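Local coordinates for protein 1-deoxy-D-xylulose 5-phosphate reductoisomerase (Zymomonas mobilis, PDB 1R0K) that catalyses the NADPH-dependent rearrangement and reduction of 1-deoxy-D-xylulose 5-phosphate to 2-C-methyl-D-erythritol 4-phosphate, the first of six steps from that substrate to isopentenyl diphosphate, at residues P322-A327 with N373-Q378; E330-A335 with L344-I349. All coordinates share one frame; numbering follows the deposited sequence.

Contact 1. Residues P322-A327 with N373-Q378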
loop_
_atom_site.group_PDB
_atom_site.type_symbol
_atom_site.label_atom_id
_atom_site.label_comp_id
_atom_site.label_asym_id
_atom_site.label_seq_id
_atom_site.Cartn_x
_atom_site.Cartn_y
_atom_site.Cartn_z
ATOM N N PRO B 322 26.659 -11.778 9.507
ATOM C CA PRO B 322 25.287 -11.999 9.979
ATOM C C PRO B 322 25.121 -13.338 10.706
ATOM O O PRO B 322 24.467 -13.409 11.741
ATOM C CB PRO B 322 24.472 -11.917 8.693
ATOM C CG PRO B 322 25.246 -10.895 7.887
ATOM C CD PRO B 322 26.667 -11.370 8.090
ATOM N N ALA B 323 25.716 -14.398 10.166
ATOM C CA ALA B 323 25.615 -15.706 10.800
ATOM C C ALA B 323 26.289 -15.668 12.170
ATOM O O ALA B 323 25.777 -16.229 13.144
ATOM C CB ALA B 323 26.268 -16.779 9.918
ATOM N N VAL B 324 27.440 -15.009 12.244
ATOM C CA VAL B 324 28.174 -14.909 13.502
ATOM C C VAL B 324 27.356 -14.128 14.513
ATOM O O VAL B 324 27.258 -14.515 15.674
ATOM C CB VAL B 324 29.541 -14.205 13.304
ATOM C CG1 VAL B 324 30.214 -13.968 14.648
ATOM C CG2 VAL B 324 30.431 -15.054 12.409
ATOM N N MET B 325 26.762 -13.028 14.067
ATOM C CA MET B 325 25.945 -12.206 14.955
ATOM C C MET B 325 24.775 -13.008 15.514
ATOM O O MET B 325 24.496 -12.958 16.713
ATOM C CB MET B 325 25.404 -10.990 14.206
ATOM C CG MET B 325 24.580 -10.057 15.075
ATOM S SD MET B 325 23.810 -8.751 14.104
ATOM C CE MET B 325 22.355 -9.600 13.525
ATOM N N ASN B 326 24.095 -13.744 14.640
ATOM C CA ASN B 326 22.947 -14.545 15.054
ATOM C C ASN B 326 23.335 -15.611 16.071
ATOM O O ASN B 326 22.678 -15.760 17.103
ATOM C CB ASN B 326 22.298 -15.222 13.848
ATOM C CG ASN B 326 21.109 -16.072 14.240
ATOM O OD1 ASN B 326 20.081 -15.553 14.678
ATOM N ND2 ASN B 326 21.246 -17.389 14.092
ATOM N N ALA B 327 24.398 -16.354 15.782
ATOM C CA ALA B 327 24.852 -17.401 16.691
ATOM C C ALA B 327 25.267 -16.820 18.039
ATOM O O ALA B 327 24.906 -17.352 19.084
ATOM C CB ALA B 327 26.015 -18.169 16.075
ATOM N N ASN B 373 28.407 -22.962 14.745
ATOM C CA ASN B 373 29.009 -23.735 15.828
ATOM C C ASN B 373 30.164 -22.997 16.485
ATOM O O ASN B 373 30.211 -22.857 17.705
ATOM C CB ASN B 373 29.514 -25.079 15.296
ATOM C CG ASN B 373 30.384 -25.817 16.304
ATOM O OD1 ASN B 373 29.919 -26.206 17.373
ATOM N ND2 ASN B 373 31.660 -26.006 15.967
ATOM N N GLU B 374 31.100 -22.534 15.665
ATOM C CA GLU B 374 32.268 -21.826 16.165
ATOM C C GLU B 374 31.890 -20.510 16.846
ATOM O O GLU B 374 32.407 -20.194 17.918
ATOM C CB GLU B 374 33.247 -21.563 15.018
ATOM C CG GLU B 374 34.642 -21.134 15.452
ATOM C CD GLU B 374 35.302 -22.128 16.397
ATOM O OE1 GLU B 374 35.093 -23.348 16.230
ATOM O OE2 GLU B 374 36.044 -21.687 17.301
ATOM N N ALA B 375 30.999 -19.743 16.221
ATOM C CA ALA B 375 30.565 -18.469 16.797
ATOM C C ALA B 375 29.998 -18.692 18.197
ATOM O O ALA B 375 30.269 -17.918 19.114
ATOM C CB ALA B 375 29.516 -17.817 15.905
ATOM N N ARG B 376 29.203 -19.750 18.351
ATOM C CA ARG B 376 28.608 -20.100 19.638
ATOM C C ARG B 376 29.680 -20.376 20.687
ATOM O O ARG B 376 29.574 -19.942 21.834
ATOM C CB ARG B 376 27.722 -21.342 19.495
ATOM C CG ARG B 376 26.359 -21.081 18.881
ATOM C CD ARG B 376 25.669 -22.379 18.472
ATOM N NE ARG B 376 24.287 -22.144 18.067
ATOM C CZ ARG B 376 23.272 -22.011 18.919
ATOM N NH1 ARG B 376 23.485 -22.105 20.228
ATOM N NH2 ARG B 376 22.049 -21.764 18.468
ATOM N N ILE B 377 30.709 -21.117 20.297
ATOM C CA ILE B 377 31.787 -21.443 21.218
ATOM C C ILE B 377 32.587 -20.195 21.595
ATOM O O ILE B 377 32.923 -19.996 22.760
ATOM C CB ILE B 377 32.716 -22.504 20.599
ATOM C CG1 ILE B 377 31.966 -23.834 20.503
ATOM C CG2 ILE B 377 33.984 -22.651 21.432
ATOM C CD1 ILE B 377 32.735 -24.925 19.800
ATOM N N GLN B 378 32.880 -19.353 20.610
ATOM C CA GLN B 378 33.631 -18.119 20.843
ATOM C C GLN B 378 32.846 -17.143 21.724
ATOM O O GLN B 378 33.408 -16.494 22.609
ATOM C CB GLN B 378 33.949 -17.452 19.509
ATOM C CG GLN B 378 34.805 -18.297 18.593
ATOM C CD GLN B 378 36.275 -18.067 18.819
ATOM O OE1 GLN B 378 36.771 -18.174 19.947
ATOM N NE2 GLN B 378 36.991 -17.739 17.747
#
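V324 and A327 face A375 and R376 where two helical segments, 322-327 and 373-378, run in broadly the same direction, their axes 8.3 Å apart at closest approach and crossing at -48°. Alanine meets alanine at the centre: A327 CB lies 3.5 Å from A375 CB, each methyl directed at the opposite helix. With so little bulk between them the backbones come close, and the CA atoms of V324 and A375 are separated by 5.4 Å. The A375 methyl also sits against the backbone of V324, one turn before A327, with A375 CB 4.0 Å from V324 CA. V324 adds a single branch: CG1, anti to the backbone N (chi1 173°), reaches A375 CB at 4.1 Å. The contact joins helix 321-337 to the final helix, 365-385, in the all-helical C-terminal part of the reductoisomerase. The other side of helix 321-337 rests on helix 216-229, where M325 touches L220 and I223, while V324 also packs on L354 and Y357. On the more open flank R376 touches through CG, 4.1 Å from A327 CB and alongside the A327 carbonyl oxygen. Its CG stands anti to its own carbonyl carbon (chi1 -78°) and the chain stays extended as far as NE, which carries the charged end past the alanine. There NE forms a salt bridge with D372 OD2, one turn back on the same helix.

Contact 2. Residues E330-A335 with L344-I349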
loop_
_atom_site.group_PDB
_atom_site.type_symbol
_atom_site.label_atom_id
_atom_site.label_comp_id
_atom_site.label_asym_id
_atom_site.label_seq_id
_atom_site.Cartn_x
_atom_site.Cartn_y
_atom_site.Cartn_z
ATOM N N GLU B 330 22.319 -15.996 20.182
ATOM C CA GLU B 330 21.683 -17.171 20.778
ATOM C C GLU B 330 22.322 -17.482 22.129
ATOM O O GLU B 330 21.630 -17.718 23.117
ATOM C CB GLU B 330 21.830 -18.388 19.858
ATOM C CG GLU B 330 20.989 -18.327 18.594
ATOM C CD GLU B 330 19.542 -18.740 18.821
ATOM O OE1 GLU B 330 19.115 -18.864 19.992
ATOM O OE2 GLU B 330 18.824 -18.933 17.817
ATOM N N ILE B 331 23.652 -17.479 22.156
ATOM C CA ILE B 331 24.414 -17.757 23.365
ATOM C C ILE B 331 24.215 -16.668 24.407
ATOM O O ILE B 331 23.951 -16.957 25.572
ATOM C CB ILE B 331 25.932 -17.864 23.046
ATOM C CG1 ILE B 331 26.188 -19.079 22.158
ATOM C CG2 ILE B 331 26.743 -17.970 24.331
ATOM C CD1 ILE B 331 25.906 -20.397 22.850
ATOM N N ALA B 332 24.343 -15.415 23.981
ATOM C CA ALA B 332 24.197 -14.285 24.884
ATOM C C ALA B 332 22.818 -14.240 25.536
ATOM O O ALA B 332 22.708 -14.034 26.743
ATOM C CB ALA B 332 24.472 -12.984 24.138
ATOM N N VAL B 333 21.768 -14.423 24.738
ATOM C CA VAL B 333 20.408 -14.410 25.272
ATOM C C VAL B 333 20.235 -15.520 26.312
ATOM O O VAL B 333 19.715 -15.287 27.403
ATOM C CB VAL B 333 19.366 -14.583 24.133
ATOM C CG1 VAL B 333 17.981 -14.816 24.709
ATOM C CG2 VAL B 333 19.360 -13.341 23.250
ATOM N N ALA B 334 20.685 -16.727 25.976
ATOM C CA ALA B 334 20.581 -17.857 26.894
ATOM C C ALA B 334 21.330 -17.562 28.193
ATOM O O ALA B 334 20.869 -17.918 29.279
ATOM C CB ALA B 334 21.139 -19.122 26.235
ATOM N N ALA B 335 22.484 -16.909 28.080
ATOM C CA ALA B 335 23.285 -16.559 29.252
ATOM C C ALA B 335 22.509 -15.583 30.127
ATOM O O ALA B 335 22.492 -15.710 31.351
ATOM C CB ALA B 335 24.606 -15.937 28.820
ATOM N N LEU B 344 22.087 -5.666 29.210
ATOM C CA LEU B 344 22.883 -4.929 28.236
ATOM C C LEU B 344 24.144 -5.650 27.790
ATOM O O LEU B 344 24.790 -5.235 26.824
ATOM C CB LEU B 344 23.249 -3.545 28.779
ATOM C CG LEU B 344 22.059 -2.619 29.049
ATOM C CD1 LEU B 344 22.566 -1.254 29.523
ATOM C CD2 LEU B 344 21.225 -2.464 27.782
ATOM N N ASP B 345 24.499 -6.723 28.489
ATOM C CA ASP B 345 25.690 -7.487 28.126
ATOM C C ASP B 345 25.428 -8.344 26.887
ATOM O O ASP B 345 26.366 -8.803 26.232
ATOM C CB ASP B 345 26.139 -8.398 29.277
ATOM C CG ASP B 345 26.701 -7.629 30.455
ATOM O OD1 ASP B 345 27.428 -6.642 30.235
ATOM O OD2 ASP B 345 26.429 -8.025 31.607
ATOM N N ILE B 346 24.157 -8.568 26.573
ATOM C CA ILE B 346 23.807 -9.371 25.408
ATOM C C ILE B 346 24.417 -8.771 24.149
ATOM O O ILE B 346 25.202 -9.426 23.459
ATOM C CB ILE B 346 22.279 -9.478 25.233
ATOM C CG1 ILE B 346 21.675 -10.211 26.434
ATOM C CG2 ILE B 346 21.950 -10.221 23.945
ATOM C CD1 ILE B 346 20.165 -10.158 26.503
ATOM N N ALA B 347 24.068 -7.522 23.852
ATOM C CA ALA B 347 24.605 -6.859 22.670
ATOM C C ALA B 347 26.120 -6.702 22.766
ATOM O O ALA B 347 26.809 -6.676 21.748
ATOM C CB ALA B 347 23.947 -5.487 22.479
ATOM N N LYS B 348 26.642 -6.582 23.983
ATOM C CA LYS B 348 28.088 -6.440 24.141
ATOM C C LYS B 348 28.797 -7.730 23.756
ATOM O O LYS B 348 29.807 -7.703 23.059
ATOM C CB LYS B 348 28.443 -6.041 25.577
ATOM C CG LYS B 348 28.031 -4.614 25.908
ATOM C CD LYS B 348 28.468 -4.190 27.302
ATOM C CE LYS B 348 28.006 -2.764 27.592
ATOM N NZ LYS B 348 28.462 -2.276 28.927
ATOM N N ILE B 349 28.268 -8.862 24.205
ATOM C CA ILE B 349 28.866 -10.148 23.871
ATOM C C ILE B 349 28.792 -10.347 22.363
ATOM O O ILE B 349 29.746 -10.824 21.743
ATOM C CB ILE B 349 28.129 -11.321 24.566
ATOM C CG1 ILE B 349 28.313 -11.236 26.088
ATOM C CG2 ILE B 349 28.647 -12.651 24.039
ATOM C CD1 ILE B 349 29.742 -11.312 26.551
#
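A332 presents its methyl to I346 and I349 across two nearly antiparallel helical segments, whose axes run at 153° and approach to 8.7 Å. The A332 CB is met from two successive turns of the partner helix. From I346 comes the methyl CG2, 3.7 Å from A332 CB, with the I346 carbonyl oxygen at a similar distance; from I349 comes the branch point itself, its CB 4.0 Å from A332 CB. In I346 a chi1 of -63° sets CG2 anti to the backbone N, where it lies against both A332 and V333, and leaves the longer arm to start beside the A332 carbonyl, with CG1 4.0 Å from A332 O. The segments 330-335 and 344-349 belong to helices 321-337 and 345-356, an antiparallel helical hairpin closed by a short connection in the C-terminal part of the enzyme. G342 N, in the connection, donates a hydrogen bond to D345 OD2. V333 joins through CG2, which touches I346 CG2 at 4.1 Å as the two side chains cross at a slant. Helix 206-214 covers this flank, where I210 touches both V333 and I346. I349 has nearly the same first torsion as I346, which likewise leaves CG2 anti to the backbone N, 4.2 Å from A332 CB.

Overall arrangement
Each contact takes its first segment from helix 321-337, reached after the Rossmann-type NADPH-binding part and the following mixed sheet. Its early turns, 322-327, are paired last, by helix 365-385; its later turns, 330-335, are met first, when the chain reverses after residue 337 and returns as helix 345-356, closing the small loop of contact 2. The chain then runs on to helix 365-385, whose residues 373-378 close contact 1, a longer loop that encloses contact 2 entirely. Helix 321-337 is thereby held by both following helices. The contact centres lie 12 Å apart, and the two contacts touch, R376 of contact 1 packing against E330 and I331 of contact 2.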